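3-phosphoshikimate 1-carboxyvinyltransferase (Streptomyces sviceus, PDB 7M0O) probably transfers the enolpyruvyl group of phosphoenolpyruvate to the 5-hydroxyl of shikimate-3-phosphate, the sixth of seven steps to chorismate. Local coordinates at residues L337-A342 with I348-G353; P298-I303 with A309-E314; T87-G92 with Y96-S101. One frame throughout, in Å; residues are numbered along the deposited sequence.

In the fold
Going along the chain from the N terminus, contact 3 comes first: helix 79-90 meets strand 95-99, with residues 93-95 between its two segments. Contact 2 repeats this move much later, between helix 297-303 and strand 311-314, where 304-308 separate the segments. Contact 1 then closes the hairpin 340-344/347-351 over residues 343-347. The three loops follow in series; none nests in or crosses another. Contacts 1 and 2 share a sheet, in which strands 311-314 and 347-351 are neighbours, joined where I313 N meets I348 O. Contact 3 belongs to a separate sheet across the centre of the chain, its own centre about 46 Å from that of contact 2.

Contact 1: L337-A342 with I348-G353; sequences LGVRVA and IEIHPG
The guanidinium of R340 lies flat on the imidazole of H351, across the antiparallel hairpin of strands 340-344 and 347-351. The planes are only 19° apart, with NH1 3.4 Å above the H351 ring, over its centre. The R340 chain leaves the backbone extended and bends at chi3 (57°), which folds the guanidinium over the ring. NH2 comes close to ND1, but the angle is too poor for a hydrogen bond: this is a stack. Alongside the stack H351 N bonds to R340 O, and further along A342 N donates to E349 O at 2.9 Å and E349 N donates to A342 O, nearly straight at 174°. On the other face, V341 CG1 rests 3.7 Å from I348 CG1, and both residues pack on helix 326-336, as does I350. That helix ends in a Schellman motif at G338, just ahead of V339, whose CG1 touches I350 CG2 at 3.8 Å. A water bridges the strands where the direct ladder stops, accepting from R340 N and donating to H351 O at 2.7 Å. E349 turns its carboxylate to the neighbouring strand 311-314, where OE1 forms a salt bridge with R312 NH1.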
loop_
_atom_site.group_PDB
_atom_site.type_symbol
_atom_site.label_atom_id
_atom_site.label_comp_id
_atom_site.label_asym_id
_atom_site.label_seq_id
_atom_site.Cartn_x
_atom_site.Cartn_y
_atom_site.Cartn_z
ATOM N N LEU A 337 -28.896 5.166 -9.841
ATOM C CA LEU A 337 -29.555 5.585 -8.608
ATOM C C LEU A 337 -30.470 6.791 -8.791
ATOM O O LEU A 337 -31.134 7.196 -7.828
ATOM C CB LEU A 337 -28.502 5.895 -7.538
ATOM C CG LEU A 337 -27.534 4.759 -7.207
ATOM C CD1 LEU A 337 -26.451 5.249 -6.246
ATOM C CD2 LEU A 337 -28.292 3.574 -6.619
ATOM N N GLY A 338 -30.530 7.382 -9.980
ATOM C CA GLY A 338 -31.390 8.528 -10.215
ATOM C C GLY A 338 -30.728 9.887 -10.117
ATOM O O GLY A 338 -31.427 10.910 -10.183
ATOM N N VAL A 339 -29.410 9.928 -9.971
ATOM C CA VAL A 339 -28.641 11.159 -9.792
ATOM C C VAL A 339 -28.166 11.670 -11.147
ATOM O O VAL A 339 -27.684 10.893 -11.973
ATOM C CB VAL A 339 -27.450 10.887 -8.849
ATOM C CG1 VAL A 339 -26.653 12.149 -8.595
ATOM C CG2 VAL A 339 -27.936 10.297 -7.537
ATOM N N ARG A 340 -28.270 12.982 -11.377
ATOM C CA ARG A 340 -27.778 13.548 -12.629
ATOM C C ARG A 340 -26.265 13.747 -12.543
ATOM O O ARG A 340 -25.748 14.256 -11.540
ATOM C CB ARG A 340 -28.487 14.867 -12.966
ATOM C CG ARG A 340 -27.901 15.567 -14.213
ATOM C CD ARG A 340 -28.742 16.755 -14.687
ATOM N NE ARG A 340 -28.926 17.750 -13.626
ATOM C CZ ARG A 340 -28.266 18.895 -13.546
ATOM N NH1 ARG A 340 -27.365 19.214 -14.471
ATOM N NH2 ARG A 340 -28.516 19.722 -12.541
ATOM N N VAL A 341 -25.559 13.336 -13.598
ATOM C CA VAL A 341 -24.099 13.383 -13.662
ATOM C C VAL A 341 -23.679 13.872 -15.045
ATOM O O VAL A 341 -24.247 13.459 -16.062
ATOM C CB VAL A 341 -23.474 11.995 -13.380
ATOM C CG1 VAL A 341 -21.945 12.066 -13.432
ATOM C CG2 VAL A 341 -23.933 11.447 -12.047
ATOM N N ALA A 342 -22.685 14.758 -15.082
ATOM C CA ALA A 342 -22.017 15.170 -16.314
ATOM C C ALA A 342 -20.557 14.739 -16.233
ATOM O O ALA A 342 -19.989 14.663 -15.142
ATOM C CB ALA A 342 -22.110 16.682 -16.520
ATOM N N ILE A 348 -15.659 14.836 -13.425
ATOM C CA ILE A 348 -17.025 14.354 -13.226
ATOM C C ILE A 348 -17.746 15.344 -12.321
ATOM O O ILE A 348 -17.183 15.796 -11.317
ATOM C CB ILE A 348 -17.025 12.930 -12.641
ATOM C CG1 ILE A 348 -18.459 12.448 -12.376
ATOM C CG2 ILE A 348 -16.178 12.847 -11.363
ATOM C CD1 ILE A 348 -18.537 10.962 -12.025
ATOM N N GLU A 349 -18.981 15.706 -12.687
ATOM C CA GLU A 349 -19.775 16.665 -11.923
ATOM C C GLU A 349 -21.084 15.994 -11.516
ATOM O O GLU A 349 -21.847 15.523 -12.374
ATOM C CB GLU A 349 -20.034 17.952 -12.711
ATOM C CG GLU A 349 -20.664 19.059 -11.856
ATOM C CD GLU A 349 -20.513 20.468 -12.437
ATOM O OE1 GLU A 349 -19.661 20.692 -13.322
ATOM O OE2 GLU A 349 -21.261 21.366 -11.992
ATOM N N ILE A 350 -21.320 15.925 -10.212
ATOM C CA ILE A 350 -22.436 15.199 -9.631
ATOM C C ILE A 350 -23.430 16.208 -9.069
ATOM O O ILE A 350 -23.063 17.074 -8.267
ATOM C CB ILE A 350 -21.956 14.229 -8.536
ATOM C CG1 ILE A 350 -20.945 13.229 -9.110
ATOM C CG2 ILE A 350 -23.152 13.506 -7.903
ATOM C CD1 ILE A 350 -19.866 12.812 -8.168
ATOM N N HIS A 351 -24.697 16.065 -9.448
ATOM C CA HIS A 351 -25.721 17.004 -9.026
ATOM C C HIS A 351 -26.610 16.360 -7.977
ATOM O O HIS A 351 -27.295 15.366 -8.273
ATOM C CB HIS A 351 -26.529 17.464 -10.239
ATOM C CG HIS A 351 -25.688 18.215 -11.224
ATOM N ND1 HIS A 351 -25.512 19.579 -11.148
ATOM C CD2 HIS A 351 -24.924 17.793 -12.260
ATOM C CE1 HIS A 351 -24.701 19.971 -12.115
ATOM N NE2 HIS A 351 -24.326 18.907 -12.802
ATOM N N PRO A 352 -26.599 16.866 -6.747
ATOM C CA PRO A 352 -27.323 16.199 -5.662
ATOM C C PRO A 352 -28.821 16.176 -5.902
ATOM O O PRO A 352 -29.388 17.022 -6.599
ATOM C CB PRO A 352 -26.976 17.040 -4.425
ATOM C CG PRO A 352 -26.426 18.326 -4.954
ATOM C CD PRO A 352 -25.794 18.005 -6.274
ATOM N N GLY A 353 -29.458 15.190 -5.284
ATOM C CA GLY A 353 -30.881 14.978 -5.399
ATOM C C GLY A 353 -31.250 13.618 -4.849
ATOM O O GLY A 353 -30.386 12.843 -4.422
HETATM O O HOH W 1 -29.606 14.986 -9.552
#

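Contact 2: P298-I303 with A309-E314; sequences PTLAAI and APVRIE
Helix 297-303 is the middle element of a beta-alpha-beta unit, and L300 makes most of its contact with strand 311-314, between V311 and I313. One methyl does most of the work. L300 CD2 sits 3.8 Å from V311 CG1 and 3.7 Å from I313 CG1, so it reaches both strand residues that point toward the helix. L300 has its CG anti to the backbone N (chi1 178°), which brings CG and CD2 into contact with the strand. The leucine and I313 run antiparallel past one another, so that I313 CD1 ends 3.9 Å from L300 CG. The same CD1 comes within 4.1 Å of A301 N, touching the helix backbone itself.

The helix and strand segments run at 165° to each other, axes 9.5 Å apart. The unit joins strand 286-289 to strand 311-314, which lie parallel and adjacent in a mixed four-stranded sheet; strands 347-351 and 340-344 complete it. EPSP synthase domains are each built of three beta-alpha-beta-alpha-beta-beta units, and the strand order of this sheet fits one of them. M290 and M264 also touch L300, and F257 of helix 257-263 joins them, so the leucine is buried among apolar groups. I350 CD1, from the next strand, packs on A301 CA.

On the far face of strand 311-314 the chemistry is polar. R312 points away from the helix, and its NE donates to E314 OE2 at 2.8 Å in a salt bridge between residues two apart on the strand. E314 OE2 uses its anti lone pair and lies nearly in the guanidinium plane, while W347 makes a cation-pi contact with R312.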
loop_
_atom_site.group_PDB
_atom_site.type_symbol
_atom_site.label_atom_id
_atom_site.label_comp_id
_atom_site.label_asym_id
_atom_site.label_seq_id
_atom_site.Cartn_x
_atom_site.Cartn_y
_atom_site.Cartn_z
ATOM N N PRO A 298 -13.704 7.879 -6.054
ATOM C CA PRO A 298 -15.021 7.234 -5.916
ATOM C C PRO A 298 -15.624 7.436 -4.544
ATOM O O PRO A 298 -16.853 7.506 -4.431
ATOM C CB PRO A 298 -14.738 5.749 -6.211
ATOM C CG PRO A 298 -13.460 5.792 -7.099
ATOM C CD PRO A 298 -12.665 6.933 -6.508
ATOM N N THR A 299 -14.795 7.545 -3.501
ATOM C CA THR A 299 -15.325 7.770 -2.163
ATOM C C THR A 299 -16.108 9.073 -2.105
ATOM O O THR A 299 -17.175 9.144 -1.478
ATOM C CB THR A 299 -14.182 7.774 -1.142
ATOM O OG1 THR A 299 -13.311 6.667 -1.401
ATOM C CG2 THR A 299 -14.743 7.650 0.273
ATOM N N LEU A 300 -15.585 10.128 -2.752
ATOM C CA LEU A 300 -16.311 11.393 -2.811
ATOM C C LEU A 300 -17.530 11.297 -3.727
ATOM O O LEU A 300 -18.594 11.834 -3.407
ATOM C CB LEU A 300 -15.385 12.514 -3.287
ATOM C CG LEU A 300 -16.089 13.880 -3.416
ATOM C CD1 LEU A 300 -16.732 14.280 -2.097
ATOM C CD2 LEU A 300 -15.146 14.996 -3.898
ATOM N N ALA A 301 -17.384 10.656 -4.882
ATOM C CA ALA A 301 -18.518 10.542 -5.795
ATOM C C ALA A 301 -19.722 9.895 -5.118
ATOM O O ALA A 301 -20.868 10.264 -5.398
ATOM C CB ALA A 301 -18.104 9.742 -7.030
ATOM N N ALA A 302 -19.482 8.964 -4.201
ATOM C CA ALA A 302 -20.576 8.204 -3.609
ATOM C C ALA A 302 -21.312 8.949 -2.493
ATOM O O ALA A 302 -22.445 8.568 -2.177
ATOM C CB ALA A 302 -20.051 6.858 -3.099
ATOM N N ILE A 303 -20.729 9.994 -1.890
ATOM C CA ILE A 303 -21.459 10.827 -0.921
ATOM C C ILE A 303 -21.980 12.114 -1.541
ATOM O O ILE A 303 -22.808 12.798 -0.915
ATOM C CB ILE A 303 -20.605 11.151 0.332
ATOM C CG1 ILE A 303 -19.375 11.987 -0.036
ATOM C CG2 ILE A 303 -20.209 9.859 1.037
ATOM C CD1 ILE A 303 -18.597 12.524 1.168
ATOM N N ALA A 309 -24.824 21.287 -3.040
ATOM C CA ALA A 309 -24.592 21.915 -4.340
ATOM C C ALA A 309 -23.783 20.939 -5.186
ATOM O O ALA A 309 -23.316 19.932 -4.648
ATOM C CB ALA A 309 -23.837 23.237 -4.173
ATOM N N PRO A 310 -23.559 21.194 -6.487
ATOM C CA PRO A 310 -22.774 20.244 -7.291
ATOM C C PRO A 310 -21.410 19.933 -6.688
ATOM O O PRO A 310 -20.755 20.786 -6.073
ATOM C CB PRO A 310 -22.630 20.953 -8.642
ATOM C CG PRO A 310 -23.857 21.781 -8.733
ATOM C CD PRO A 310 -24.183 22.224 -7.336
ATOM N N VAL A 311 -20.985 18.692 -6.880
ATOM C CA VAL A 311 -19.650 18.244 -6.518
ATOM C C VAL A 311 -18.935 17.989 -7.833
ATOM O O VAL A 311 -19.336 17.115 -8.605
ATOM C CB VAL A 311 -19.678 16.992 -5.629
ATOM C CG1 VAL A 311 -18.269 16.479 -5.411
ATOM C CG2 VAL A 311 -20.349 17.322 -4.280
ATOM N N ARG A 312 -17.909 18.773 -8.116
ATOM C CA ARG A 312 -17.145 18.609 -9.344
ATOM C C ARG A 312 -15.745 18.128 -8.995
ATOM O O ARG A 312 -15.004 18.829 -8.290
ATOM C CB ARG A 312 -17.095 19.916 -10.131
ATOM C CG ARG A 312 -16.419 19.777 -11.494
ATOM C CD ARG A 312 -16.563 21.047 -12.309
ATOM N NE ARG A 312 -15.711 21.089 -13.497
ATOM C CZ ARG A 312 -16.161 20.911 -14.736
ATOM N NH1 ARG A 312 -17.448 20.676 -14.948
ATOM N NH2 ARG A 312 -15.325 20.989 -15.762
ATOM N N ILE A 313 -15.378 16.952 -9.506
ATOM C CA ILE A 313 -14.066 16.355 -9.261
ATOM C C ILE A 313 -13.222 16.534 -10.519
ATOM O O ILE A 313 -13.611 16.079 -11.598
ATOM C CB ILE A 313 -14.194 14.873 -8.870
ATOM C CG1 ILE A 313 -15.063 14.713 -7.620
ATOM C CG2 ILE A 313 -12.816 14.250 -8.611
ATOM C CD1 ILE A 313 -15.231 13.245 -7.215
ATOM N N GLU A 314 -12.071 17.211 -10.395
ATOM C CA GLU A 314 -11.290 17.629 -11.549
ATOM C C GLU A 314 -9.899 17.006 -11.517
ATOM O O GLU A 314 -9.406 16.587 -10.463
ATOM C CB GLU A 314 -11.148 19.167 -11.608
ATOM C CG GLU A 314 -12.427 19.871 -11.986
ATOM C CD GLU A 314 -12.288 21.377 -12.057
ATOM O OE1 GLU A 314 -11.287 21.927 -11.544
ATOM O OE2 GLU A 314 -13.204 22.011 -12.615
#

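Contact 3: T87-G92 with Y96-S101; sequences TLAAAG and YRFDAS
Y96 and F98 receive A89 between them, the alanine coming from the last turn of helix 79-90 and the two aromatics from strand 95-99. From CB, which points toward the helix, Y96 runs outward. With CG beside the backbone N (chi1 -52°), the ring is brought against A89, the methyl approaching it obliquely. CG is 4.1 Å from A89 CB, and CD2 is the atom that comes closest, at 3.8 Å. One step further, CE2 passes 4.1 Å from A89 O, a carbonyl that already accepts G92 N at 2.8 Å. The tip OH hydrogen-bonds to V68 O, while L46, P66 and A138 also touch this side chain.

F98, two residues on and facing the same way, meets the same methyl differently. A89 CB lies at the edge of its ring, in the ring plane, 3.8 Å from CZ and 4.1 Å from CE1. L134 of strand 134-139 and H132 also touch this phenylalanine.

The two segments belong to a beta-alpha-beta unit in which helix 79-90 links the parallel strands 70-74 and 95-99. R97, between the two aromatics, points to the other face of the strand, where it makes salt bridges with D72 and E70. Beyond the strand, S101 caps the start of helix 102-105, its OG bonded to M104 N.

No hydrogen bond crosses from helix to strand here, and the two segments together bury 139 Å². The hold is van der Waals contact of one small methyl with two aromatic rings; the polar atom of the tyrosine is satisfied by V68, which probably limits how far its ring can shift past the alanine.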
loop_
_atom_site.group_PDB
_atom_site.type_symbol
_atom_site.label_atom_id
_atom_site.label_comp_id
_atom_site.label_asym_id
_atom_site.label_seq_id
_atom_site.Cartn_x
_atom_site.Cartn_y
_atom_site.Cartn_z
ATOM N N THR A 87 16.636 -10.720 -1.996
ATOM C CA THR A 87 17.441 -9.503 -1.903
ATOM C C THR A 87 18.213 -9.447 -0.588
ATOM O O THR A 87 19.422 -9.178 -0.570
ATOM C CB THR A 87 16.543 -8.275 -2.041
ATOM O OG1 THR A 87 15.869 -8.292 -3.299
ATOM C CG2 THR A 87 17.367 -6.974 -1.900
ATOM N N LEU A 88 17.516 -9.646 0.534
ATOM C CA LEU A 88 18.181 -9.732 1.834
ATOM C C LEU A 88 19.276 -10.788 1.844
ATOM O O LEU A 88 20.377 -10.565 2.362
ATOM C CB LEU A 88 17.158 -10.072 2.915
ATOM C CG LEU A 88 16.369 -8.917 3.500
ATOM C CD1 LEU A 88 15.159 -9.490 4.252
ATOM C CD2 LEU A 88 17.266 -8.099 4.435
ATOM N N ALA A 89 18.969 -11.970 1.319
ATOM C CA ALA A 89 19.959 -13.039 1.324
ATOM C C ALA A 89 21.161 -12.678 0.466
ATOM O O ALA A 89 22.302 -12.990 0.831
ATOM C CB ALA A 89 19.322 -14.342 0.845
ATOM N N ALA A 90 20.931 -12.025 -0.679
ATOM C CA ALA A 90 22.036 -11.671 -1.573
ATOM C C ALA A 90 23.052 -10.771 -0.890
ATOM O O ALA A 90 24.245 -10.802 -1.235
ATOM C CB ALA A 90 21.509 -10.975 -2.827
ATOM N N ALA A 91 22.608 -9.956 0.067
ATOM C CA ALA A 91 23.538 -9.104 0.791
ATOM C C ALA A 91 24.312 -9.851 1.868
ATOM O O ALA A 91 25.263 -9.289 2.416
ATOM C CB ALA A 91 22.798 -7.934 1.431
ATOM N N GLY A 92 23.920 -11.079 2.189
ATOM C CA GLY A 92 24.563 -11.904 3.196
ATOM C C GLY A 92 25.564 -12.876 2.597
ATOM O O GLY A 92 26.121 -12.647 1.520
ATOM N N TYR A 96 21.560 -20.166 -0.694
ATOM C CA TYR A 96 20.126 -20.066 -0.406
ATOM C C TYR A 96 19.310 -20.446 -1.634
ATOM O O TYR A 96 19.397 -19.788 -2.677
ATOM C CB TYR A 96 19.783 -18.650 0.075
ATOM C CG TYR A 96 20.691 -18.232 1.212
ATOM C CD1 TYR A 96 20.585 -18.840 2.455
ATOM C CD2 TYR A 96 21.700 -17.276 1.031
ATOM C CE1 TYR A 96 21.416 -18.490 3.504
ATOM C CE2 TYR A 96 22.522 -16.916 2.078
ATOM C CZ TYR A 96 22.384 -17.535 3.309
ATOM O OH TYR A 96 23.206 -17.193 4.360
ATOM N N ARG A 97 18.499 -21.496 -1.491
ATOM C CA ARG A 97 17.681 -22.029 -2.579
ATOM C C ARG A 97 16.234 -21.595 -2.360
ATOM O O ARG A 97 15.584 -22.035 -1.405
ATOM C CB ARG A 97 17.801 -23.551 -2.644
ATOM C CG ARG A 97 19.198 -24.036 -2.992
ATOM C CD ARG A 97 19.337 -25.545 -2.837
ATOM N NE ARG A 97 19.225 -25.942 -1.438
ATOM C CZ ARG A 97 20.244 -25.970 -0.586
ATOM N NH1 ARG A 97 21.464 -25.630 -0.992
ATOM N NH2 ARG A 97 20.042 -26.338 0.675
ATOM N N PHE A 98 15.731 -20.730 -3.242
ATOM C CA PHE A 98 14.380 -20.194 -3.134
ATOM C C PHE A 98 13.428 -20.914 -4.080
ATOM O O PHE A 98 13.805 -21.340 -5.176
ATOM C CB PHE A 98 14.375 -18.693 -3.444
ATOM C CG PHE A 98 15.062 -17.859 -2.397
ATOM C CD1 PHE A 98 16.406 -17.538 -2.503
ATOM C CD2 PHE A 98 14.348 -17.375 -1.308
ATOM C CE1 PHE A 98 17.037 -16.767 -1.528
ATOM C CE2 PHE A 98 14.977 -16.598 -0.336
ATOM C CZ PHE A 98 16.327 -16.300 -0.451
ATOM N N ASP A 99 12.183 -21.055 -3.639
ATOM C CA ASP A 99 11.122 -21.565 -4.491
ATOM C C ASP A 99 9.822 -20.891 -4.070
ATOM O O ASP A 99 9.741 -20.253 -3.018
ATOM C CB ASP A 99 11.018 -23.104 -4.417
ATOM C CG ASP A 99 10.340 -23.692 -5.627
ATOM O OD1 ASP A 99 10.033 -22.920 -6.567
ATOM O OD2 ASP A 99 10.099 -24.924 -5.630
ATOM N N ALA A 100 8.800 -21.023 -4.903
ATOM C CA ALA A 100 7.501 -20.448 -4.583
ATOM C C ALA A 100 6.422 -21.464 -4.941
ATOM O O ALA A 100 6.707 -22.547 -5.439
ATOM C CB ALA A 100 7.316 -19.112 -5.309
ATOM N N SER A 101 5.178 -21.118 -4.656
ATOM C CA SER A 101 4.077 -21.985 -5.026
ATOM C C SER A 101 4.005 -22.097 -6.550
ATOM O O SER A 101 4.514 -21.231 -7.272
ATOM C CB SER A 101 2.774 -21.420 -4.465
ATOM O OG SER A 101 2.399 -20.263 -5.178
#